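Local coordinates for thiosulfate reductase (Thermus thermophilus, PDB 2VPZ), which probably uses a molybdenum bis-molybdopterin guanine dinucleotide cofactor and a [4Fe-4S] cluster to carry out redox chemistry on sulfur compounds such as polysulfide or thiosulfate, at residues A[203-208]-A[232-237]; A[210-215]-A[239-244]; A[647-652]-A[691-696]. All blocks are in the same frame, centred on the assembly; numbering follows the deposited sequence.

Contact 1: A[203-208]-A[232-237]; sequences IVLIGH and VVVVDP. With MGD (2-amino-5,6-dimercapto-7-methyl-3,7,8a,9-tetrahydro-8-oxa-1,3,9,10-tetraaza-anthracen-4-one guanosine dinucleotide), chain I.
V235 O takes the amide hydrogen of G207 across the contact, at 3.0 Å from G207 N, and it also accepts from the exocyclic amine MGD N2 of the cofactor's guanine. P237 CD lies over one face of the same base, 3.5 Å from MGD N3. The D236 carboxylate meets the ribose: OD2 accepts from the hydroxyl MGD O3' at 2.7 Å, while OD1 accepts from the backbone N of R238 and lies doubtfully close to MGD O2'. With D236 CG anti to its N (chi1 -161°), the acid reaches out past the strand end to the sugar. Behind this site, 203-206 and 232-235 are the parallel strands of a beta-alpha-beta unit in a Rossmann-like sheet, and the nucleotide sits at their C-terminal ends. V233 N to I203 O, L205 N to V233 O and V235 N to L205 O continue the pairing through nearly straight bonds. On the face turned to helix 216-227, L205 CD1 reaches across to V232 CG1 and V234 CG2, 4.0 Å from each. On the face toward helix 257-270, V204 CG2 runs alongside V233 CB, and I206 CG1 lies 4.2 Å from V235 CB.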
# COMPACT_ATOMS: atom_id res chain seq x y z
N ILE A 203 8.65 -22.52 15.70
CA ILE A 203 9.94 -22.29 16.37
C ILE A 203 9.87 -21.34 17.59
O ILE A 203 9.35 -20.23 17.47
CB ILE A 203 10.98 -21.73 15.33
CG1 ILE A 203 11.17 -22.71 14.18
CG2 ILE A 203 12.33 -21.39 16.01
CD1 ILE A 203 12.01 -22.16 13.02
N VAL A 204 10.38 -21.75 18.75
CA VAL A 204 10.36 -20.87 19.92
C VAL A 204 11.78 -20.43 20.34
O VAL A 204 12.61 -21.26 20.74
CB VAL A 204 9.60 -21.51 21.15
CG1 VAL A 204 9.53 -20.50 22.32
CG2 VAL A 204 8.16 -21.93 20.74
N LEU A 205 12.04 -19.13 20.21
CA LEU A 205 13.31 -18.47 20.53
C LEU A 205 13.29 -17.81 21.91
O LEU A 205 12.47 -16.91 22.17
CB LEU A 205 13.69 -17.40 19.47
CG LEU A 205 13.74 -17.89 18.00
CD1 LEU A 205 14.08 -16.72 17.05
CD2 LEU A 205 14.77 -19.03 17.86
N ILE A 206 14.15 -18.27 22.80
CA ILE A 206 14.29 -17.68 24.11
C ILE A 206 15.62 -16.84 24.19
O ILE A 206 16.70 -17.40 24.39
CB ILE A 206 14.19 -18.81 25.26
CG1 ILE A 206 12.79 -19.44 25.24
CG2 ILE A 206 14.53 -18.19 26.64
CD1 ILE A 206 12.42 -20.27 26.48
N GLY A 207 15.53 -15.53 23.97
CA GLY A 207 16.65 -14.62 24.05
C GLY A 207 17.67 -14.67 22.94
O GLY A 207 18.67 -13.95 22.81
N HIS A 208 17.39 -15.62 22.08
CA HIS A 208 18.16 -15.99 20.87
C HIS A 208 17.86 -14.79 19.89
O HIS A 208 16.81 -14.77 19.26
CB HIS A 208 17.49 -17.34 20.39
CG HIS A 208 18.35 -18.28 19.58
ND1 HIS A 208 19.31 -17.88 18.68
CD2 HIS A 208 18.29 -19.61 19.46
CE1 HIS A 208 19.80 -18.93 18.05
NE2 HIS A 208 19.19 -20.00 18.50
N VAL A 232 7.15 -18.32 14.05
CA VAL A 232 8.14 -18.03 15.09
C VAL A 232 7.70 -17.26 16.35
O VAL A 232 7.21 -16.13 16.23
CB VAL A 232 9.32 -17.19 14.39
CG1 VAL A 232 10.54 -17.05 15.29
CG2 VAL A 232 9.69 -17.83 13.03
N VAL A 233 7.89 -17.83 17.54
CA VAL A 233 7.54 -17.16 18.80
C VAL A 233 8.82 -16.63 19.52
O VAL A 233 9.76 -17.39 19.72
CB VAL A 233 6.75 -18.12 19.78
CG1 VAL A 233 6.43 -17.40 21.10
CG2 VAL A 233 5.43 -18.61 19.12
N VAL A 234 8.89 -15.35 19.85
CA VAL A 234 10.08 -14.82 20.54
C VAL A 234 9.76 -14.39 21.98
O VAL A 234 8.79 -13.67 22.23
CB VAL A 234 10.75 -13.60 19.77
CG1 VAL A 234 11.84 -12.93 20.64
CG2 VAL A 234 11.38 -14.09 18.46
N VAL A 235 10.58 -14.87 22.92
CA VAL A 235 10.49 -14.59 24.35
C VAL A 235 11.74 -13.74 24.65
O VAL A 235 12.87 -14.20 24.49
CB VAL A 235 10.51 -15.92 25.17
CG1 VAL A 235 10.34 -15.64 26.66
CG2 VAL A 235 9.42 -16.89 24.65
N ASP A 236 11.55 -12.49 25.09
CA ASP A 236 12.66 -11.54 25.31
C ASP A 236 12.08 -10.26 25.96
O ASP A 236 10.98 -9.83 25.59
CB ASP A 236 13.23 -11.19 23.88
CG ASP A 236 14.67 -10.59 23.90
OD1 ASP A 236 14.99 -9.74 24.75
OD2 ASP A 236 15.47 -10.95 22.97
N PRO A 237 12.78 -9.65 26.95
CA PRO A 237 12.22 -8.41 27.52
C PRO A 237 12.36 -7.23 26.51
O PRO A 237 11.87 -6.13 26.75
CB PRO A 237 13.02 -8.18 28.80
CG PRO A 237 14.32 -8.93 28.58
CD PRO A 237 13.91 -10.14 27.76
PB MGD I . 21.29 -14.17 23.76
O1B MGD I . 22.00 -13.73 24.98
O2B MGD I . 20.46 -15.35 23.78
O3B MGD I . 22.57 -14.22 22.80
O3A MGD I . 24.10 -14.04 20.78
PA MGD I . 22.93 -14.89 21.39
O1A MGD I . 23.50 -16.22 21.48
O2A MGD I . 21.79 -14.83 20.49
O5' MGD I . 20.40 -13.02 23.21
C5' MGD I . 20.56 -11.60 23.34
C4' MGD I . 19.11 -11.21 23.60
O4' MGD I . 18.89 -11.76 24.89
C3' MGD I . 18.77 -9.71 23.74
O3' MGD I . 17.61 -9.36 22.94
C2' MGD I . 18.41 -9.50 25.23
O2' MGD I . 17.20 -8.76 25.32
C1' MGD I . 18.02 -10.90 25.65
N9 MGD I . 17.78 -11.19 27.09
C8 MGD I . 18.40 -10.59 28.16
N7 MGD I . 17.93 -11.08 29.35
C5 MGD I . 16.98 -11.99 29.03
C6 MGD I . 16.03 -12.82 29.81
O6 MGD I . 16.13 -12.80 31.04
N1 MGD I . 15.18 -13.62 29.16
C2 MGD I . 15.10 -13.63 27.80
N2 MGD I . 14.20 -14.47 27.17
N3 MGD I . 15.94 -12.89 27.01
C4 MGD I . 16.88 -12.07 27.55
C10 MGD I . 25.48 -14.06 21.07
C11 MGD I . 26.08 -14.93 20.01
O11 MGD I . 25.99 -14.22 18.76
C12 MGD I . 27.48 -15.50 20.37
S12 MGD I . 27.75 -16.30 21.83
C13 MGD I . 28.57 -15.40 19.54
S13 MGD I . 30.05 -16.15 19.95
C14 MGD I . 28.49 -14.65 18.23
N15 MGD I . 29.07 -13.36 18.21
C16 MGD I . 28.66 -12.41 17.31
C17 MGD I . 29.26 -11.03 17.17
O17 MGD I . 30.24 -10.71 17.89
N18 MGD I . 28.77 -10.17 16.21
C19 MGD I . 27.70 -10.56 15.48
N19 MGD I . 27.22 -9.68 14.63
N20 MGD I . 27.05 -11.78 15.54
C21 MGD I . 27.54 -12.71 16.41
N22 MGD I . 26.98 -13.90 16.56
C23 MGD I . 27.04 -14.64 17.78
O HOH W 1 15.40 -12.26 20.73

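Contact 2: A[210-215]-A[239-244]. With MGD (2-amino-5,6-dimercapto-7-methyl-3,7,8a,9-tetrahydro-8-oxa-1,3,9,10-tetraaza-anthracen-4-one guanosine dinucleotide), chain I.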
# COMPACT_ATOMS: atom_id res chain seq x y z
N ILE A 210 18.27 -13.48 16.41
CA ILE A 210 18.73 -13.78 15.04
C ILE A 210 18.45 -12.59 14.12
O ILE A 210 17.31 -12.12 13.96
CB ILE A 210 18.09 -15.11 14.43
CG1 ILE A 210 18.61 -16.35 15.16
CG2 ILE A 210 18.45 -15.17 12.92
CD1 ILE A 210 17.73 -17.62 14.97
N GLY A 211 19.51 -12.11 13.49
CA GLY A 211 19.41 -10.94 12.64
C GLY A 211 20.33 -9.86 13.21
O GLY A 211 20.79 -8.99 12.47
N GLU A 212 20.55 -9.87 14.53
CA GLU A 212 21.49 -8.95 15.21
C GLU A 212 22.76 -9.83 15.39
O GLU A 212 23.88 -9.40 15.07
CB GLU A 212 20.91 -8.43 16.56
CG GLU A 212 19.89 -7.29 16.30
CD GLU A 212 18.93 -7.01 17.46
OE1 GLU A 212 18.13 -7.90 17.79
OE2 GLU A 212 18.99 -5.88 18.02
N ASP A 213 22.55 -11.06 15.90
CA ASP A 213 23.57 -12.14 16.00
C ASP A 213 23.46 -12.54 14.52
O ASP A 213 22.41 -12.98 14.02
CB ASP A 213 23.12 -13.30 16.94
CG ASP A 213 23.51 -14.72 16.42
OD1 ASP A 213 24.40 -14.85 15.54
OD2 ASP A 213 22.92 -15.70 16.91
N THR A 214 24.57 -12.41 13.82
CA THR A 214 24.57 -12.56 12.40
C THR A 214 25.37 -13.72 11.75
O THR A 214 25.84 -13.62 10.59
CB THR A 214 24.89 -11.10 11.85
OG1 THR A 214 23.98 -10.74 10.83
CG2 THR A 214 26.34 -10.95 11.43
N HIS A 215 25.51 -14.81 12.53
CA HIS A 215 26.17 -16.08 12.12
C HIS A 215 25.50 -16.43 10.79
O HIS A 215 24.28 -16.63 10.69
CB HIS A 215 25.97 -17.21 13.19
CG HIS A 215 27.01 -17.26 14.26
ND1 HIS A 215 26.84 -17.88 15.47
CD2 HIS A 215 28.24 -16.74 14.29
CE1 HIS A 215 27.92 -17.72 16.21
NE2 HIS A 215 28.78 -17.03 15.51
N PHE A 239 12.04 -5.95 22.24
CA PHE A 239 11.46 -6.20 20.90
C PHE A 239 12.59 -6.12 19.85
O PHE A 239 12.76 -5.09 19.17
CB PHE A 239 10.34 -5.20 20.50
CG PHE A 239 9.52 -5.63 19.25
CD1 PHE A 239 8.48 -6.56 19.36
CD2 PHE A 239 9.75 -5.05 18.00
CE1 PHE A 239 7.70 -6.94 18.25
CE2 PHE A 239 8.97 -5.42 16.85
CZ PHE A 239 7.95 -6.37 17.00
N SER A 240 13.34 -7.21 19.73
CA SER A 240 14.49 -7.36 18.82
C SER A 240 14.16 -7.52 17.32
O SER A 240 12.98 -7.42 16.91
CB SER A 240 15.35 -8.56 19.22
OG SER A 240 14.80 -9.80 18.76
N THR A 241 15.18 -7.78 16.51
CA THR A 241 15.01 -7.98 15.07
C THR A 241 14.20 -9.26 14.82
O THR A 241 13.25 -9.25 14.02
CB THR A 241 16.36 -8.08 14.28
OG1 THR A 241 17.09 -6.85 14.36
CG2 THR A 241 16.08 -8.44 12.80
N ALA A 242 14.56 -10.34 15.51
CA ALA A 242 13.86 -11.62 15.38
C ALA A 242 12.40 -11.48 15.86
O ALA A 242 11.49 -12.12 15.31
CB ALA A 242 14.62 -12.76 16.17
N ALA A 243 12.16 -10.65 16.87
CA ALA A 243 10.78 -10.41 17.31
C ALA A 243 10.01 -9.64 16.19
O ALA A 243 8.80 -9.80 16.03
CB ALA A 243 10.74 -9.56 18.63
N ALA A 244 10.73 -8.84 15.39
CA ALA A 244 10.11 -8.07 14.30
C ALA A 244 9.56 -8.96 13.17
O ALA A 244 8.82 -8.49 12.28
CB ALA A 244 11.11 -7.03 13.72
PB MGD I . 21.29 -14.17 23.76
O1B MGD I . 22.00 -13.73 24.98
O2B MGD I . 20.46 -15.35 23.78
O3B MGD I . 22.57 -14.22 22.80
O3A MGD I . 24.10 -14.04 20.78
PA MGD I . 22.93 -14.89 21.39
O1A MGD I . 23.50 -16.22 21.48
O2A MGD I . 21.79 -14.83 20.49
O5' MGD I . 20.40 -13.02 23.21
C5' MGD I . 20.56 -11.60 23.34
C4' MGD I . 19.11 -11.21 23.60
O4' MGD I . 18.89 -11.76 24.89
C3' MGD I . 18.77 -9.71 23.74
O3' MGD I . 17.61 -9.36 22.94
C2' MGD I . 18.41 -9.50 25.23
O2' MGD I . 17.20 -8.76 25.32
C1' MGD I . 18.02 -10.90 25.65
N9 MGD I . 17.78 -11.19 27.09
C8 MGD I . 18.40 -10.59 28.16
N7 MGD I . 17.93 -11.08 29.35
C5 MGD I . 16.98 -11.99 29.03
C6 MGD I . 16.03 -12.82 29.81
O6 MGD I . 16.13 -12.80 31.04
N1 MGD I . 15.18 -13.62 29.16
C2 MGD I . 15.10 -13.63 27.80
N2 MGD I . 14.20 -14.47 27.17
N3 MGD I . 15.94 -12.89 27.01
C4 MGD I . 16.88 -12.07 27.55
C10 MGD I . 25.48 -14.06 21.07
C11 MGD I . 26.08 -14.93 20.01
O11 MGD I . 25.99 -14.22 18.76
C12 MGD I . 27.48 -15.50 20.37
S12 MGD I . 27.75 -16.30 21.83
C13 MGD I . 28.57 -15.40 19.54
S13 MGD I . 30.05 -16.15 19.95
C14 MGD I . 28.49 -14.65 18.23
N15 MGD I . 29.07 -13.36 18.21
C16 MGD I . 28.66 -12.41 17.31
C17 MGD I . 29.26 -11.03 17.17
O17 MGD I . 30.24 -10.71 17.89
N18 MGD I . 28.77 -10.17 16.21
C19 MGD I . 27.70 -10.56 15.48
N19 MGD I . 27.22 -9.68 14.63
N20 MGD I . 27.05 -11.78 15.54
C21 MGD I . 27.54 -12.71 16.41
N22 MGD I . 26.98 -13.90 16.56
C23 MGD I . 27.04 -14.64 17.78
O HOH W 2 16.95 -10.38 16.74
O HOH W 3 19.26 -6.07 12.50
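E212 and T241 join two loops at the C-terminal ends of neighbouring parallel strands, in the part of a Rossmann-like beta-alpha-beta unit that holds one molybdopterin guanine dinucleotide. The one direct hydrogen bond between the loops runs from T241 N to E212 OE1, 3.2 Å long and almost straight. It comes from above the carboxylate plane, 62° out of it. The stronger polar partner of E212 is R238, which forms a salt bridge to OE2 and itself bonds the cofactor, so the carboxylate is gripped at both oxygens.

Water does much of the remaining polar work. One molecule donates to E212 OE1, accepts from A242 N at 2.7 Å and is bonded to S240 OG; a second spans G211 O and T241 OG1.

Van der Waals contact is modest. T241 turns OG1 beside its backbone N (chi1 -64°), which leaves CG2 anti to that N and 4.2 Å from G211 CA. T241 OG1 crosses the E212 chain at a slant, 3.4 Å from E212 CG. A242 CB sits 3.5 Å from I210 O.

The cofactor is held by the end of 210-215. D213 OD1 accepts from H215 N, forming an Asx turn just before helix 216-227, and it also takes MGD N22 at 2.9 Å. The H215 ring has MGD N22 over the centre of one face and is also stacked with W49, close to the iron-sulfur cluster. Beside it, T214 N donates to the pterin atom MGD N20 over 3.1 Å, with an angle of 172°.

Contact 3: A[647-652]-A[691-696]; sequences NEVWIH and DCVYIV
W650 and Y694 form the tight aromatic part of this antiparallel strand contact. The pair is T-shaped: the edge of Y694 points at the face of the five-membered ring of W650, centroids 5.0 Å apart and planes at 72°, with Y694 CD2 poised above the indole and offset toward its rim. The two side chains leave their strands in the same direction, and Y694 gets its ring there with CG anti to the backbone N (chi1 172°). Beneath them W650 N donates to Y694 O at 3.0 Å, in the carbonyl plane.

The aliphatic packing is just as close. V649 CG1 touches both V693 CG1, 3.7 Å away, and I695 CG2, while I651 CG2 comes alongside V693 CG2 at 3.5 Å. V693 also touches V739 and L741 of strand 738-744, and V649 rests on V680. These strands are the two outermost of a six-stranded mixed sheet, so their approach brings its ends together, consistent with the double-psi beta barrel of this domain family.

Away from this centre the pairing slackens. The return bond from Y694 N to W650 O is weak, at 3.4 Å, and at each end a water replaces direct bonding: one joins E648 O to V696 N, the other H652 N to C692 O. E648 and V696, at the first of these ends, are partly exposed.

R238 makes cation-pi contacts with both W650 and Y694, and K683 makes one with W650. Since R238 also bonds the dinucleotide, the electron-rich aromatic pair would be expected to steady positive charge beside that cofactor, to which the side chain of Y694 comes within about 4 Å.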
# COMPACT_ATOMS: atom_id res chain seq x y z
N ASN A 647 27.58 2.95 19.92
CA ASN A 647 26.44 2.30 20.41
C ASN A 647 25.50 3.34 20.94
O ASN A 647 25.81 4.56 21.04
CB ASN A 647 26.66 1.11 21.41
CG ASN A 647 27.58 1.43 22.58
OD1 ASN A 647 27.77 0.59 23.48
ND2 ASN A 647 28.17 2.63 22.59
N GLU A 648 24.32 2.85 21.28
CA GLU A 648 23.20 3.70 21.60
C GLU A 648 22.40 2.96 22.80
O GLU A 648 22.17 1.75 22.74
CB GLU A 648 22.54 3.77 20.14
CG GLU A 648 23.66 3.91 18.85
CD GLU A 648 23.81 2.68 17.85
OE1 GLU A 648 22.98 1.75 17.91
OE2 GLU A 648 24.77 2.64 16.97
N VAL A 649 22.07 3.65 23.91
CA VAL A 649 21.33 3.05 25.08
C VAL A 649 19.81 3.02 24.81
O VAL A 649 19.23 4.07 24.55
CB VAL A 649 21.45 3.85 26.48
CG1 VAL A 649 21.25 2.86 27.67
CG2 VAL A 649 22.75 4.61 26.61
N TRP A 650 19.18 1.85 24.90
CA TRP A 650 17.74 1.70 24.69
C TRP A 650 16.97 1.86 26.04
O TRP A 650 17.20 1.09 26.98
CB TRP A 650 17.39 0.31 24.10
CG TRP A 650 18.00 -0.06 22.72
CD1 TRP A 650 19.21 0.35 22.23
CD2 TRP A 650 17.41 -0.89 21.70
NE1 TRP A 650 19.40 -0.15 20.97
CE2 TRP A 650 18.32 -0.91 20.61
CE3 TRP A 650 16.20 -1.59 21.58
CZ2 TRP A 650 18.06 -1.64 19.42
CZ3 TRP A 650 15.94 -2.32 20.40
CH2 TRP A 650 16.87 -2.33 19.33
N ILE A 651 16.11 2.89 26.14
CA ILE A 651 15.26 3.11 27.32
C ILE A 651 13.84 3.28 26.80
O ILE A 651 13.63 3.81 25.69
CB ILE A 651 15.53 4.43 28.14
CG1 ILE A 651 16.69 5.21 27.57
CG2 ILE A 651 15.72 4.11 29.64
CD1 ILE A 651 16.29 6.38 26.65
N HIS A 652 12.87 2.85 27.61
CA HIS A 652 11.49 3.02 27.23
C HIS A 652 11.17 4.52 27.09
O HIS A 652 11.65 5.34 27.86
CB HIS A 652 10.46 2.44 28.22
CG HIS A 652 9.06 2.41 27.72
ND1 HIS A 652 8.29 3.53 27.64
CD2 HIS A 652 8.36 1.44 27.12
CE1 HIS A 652 7.17 3.25 27.01
NE2 HIS A 652 7.19 1.98 26.68
N ASP A 691 11.84 -1.72 33.10
CA ASP A 691 12.76 -2.47 34.01
C ASP A 691 14.20 -2.45 33.53
O ASP A 691 15.13 -2.85 34.25
CB ASP A 691 12.65 -3.99 33.92
CG ASP A 691 11.35 -4.57 34.34
OD1 ASP A 691 10.93 -4.29 35.46
OD2 ASP A 691 10.83 -5.39 33.57
N CYS A 692 14.34 -2.22 32.24
CA CYS A 692 15.58 -2.40 31.56
C CYS A 692 16.11 -1.31 30.72
O CYS A 692 15.41 -0.36 30.38
CB CYS A 692 15.48 -3.66 30.67
SG CYS A 692 15.01 -5.21 31.43
N VAL A 693 17.34 -1.57 30.32
CA VAL A 693 18.14 -0.72 29.46
C VAL A 693 19.07 -1.73 28.70
O VAL A 693 19.42 -2.81 29.20
CB VAL A 693 18.91 0.34 30.38
CG1 VAL A 693 20.40 0.30 30.18
CG2 VAL A 693 18.33 1.76 30.11
N TYR A 694 19.41 -1.41 27.46
CA TYR A 694 20.19 -2.29 26.58
C TYR A 694 21.30 -1.52 25.79
O TYR A 694 21.06 -0.39 25.37
CB TYR A 694 19.21 -2.97 25.57
CG TYR A 694 19.85 -3.77 24.43
CD1 TYR A 694 20.18 -5.12 24.60
CD2 TYR A 694 20.15 -3.17 23.20
CE1 TYR A 694 20.80 -5.87 23.57
CE2 TYR A 694 20.78 -3.90 22.16
CZ TYR A 694 21.10 -5.26 22.36
OH TYR A 694 21.72 -6.00 21.37
N ILE A 695 22.50 -2.10 25.65
CA ILE A 695 23.59 -1.51 24.83
C ILE A 695 24.34 -2.65 24.12
O ILE A 695 24.39 -3.77 24.63
CB ILE A 695 24.65 -0.67 25.67
CG1 ILE A 695 25.36 -1.55 26.69
CG2 ILE A 695 23.98 0.58 26.29
CD1 ILE A 695 26.63 -0.91 27.34
N VAL A 696 24.87 -2.40 22.92
CA VAL A 696 25.64 -3.43 22.21
C VAL A 696 27.04 -3.54 22.87
O VAL A 696 27.68 -2.52 23.15
CB VAL A 696 25.78 -3.09 20.68
CG1 VAL A 696 26.92 -3.94 20.03
CG2 VAL A 696 24.43 -3.33 19.96
O HOH W 4 23.56 -0.14 21.54
O HOH W 5 13.34 1.01 29.93

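In the fold
Going from the N terminus, strand 202-206 opens contact 1 and the loop after it opens contact 2. The chain then runs through helix 216-227 and returns along strand 231-235, where contact 1 closes a loop of 23 residues; contact 2 closes just afterwards, also over 23. Their segments alternate, so the two cross, and they touch where V234 CG2 meets A242 O. Contact 1 joins the two strands, contact 2 the loops that follow them, and both bear on one MGD. Much later, contact 3 closes 38 intervening residues in the dinucleotide-binding domain. It touches neither of the others, its nearest atoms being about 4 Å from each, but R238, between 232-237 and 239-244, bridges to that domain.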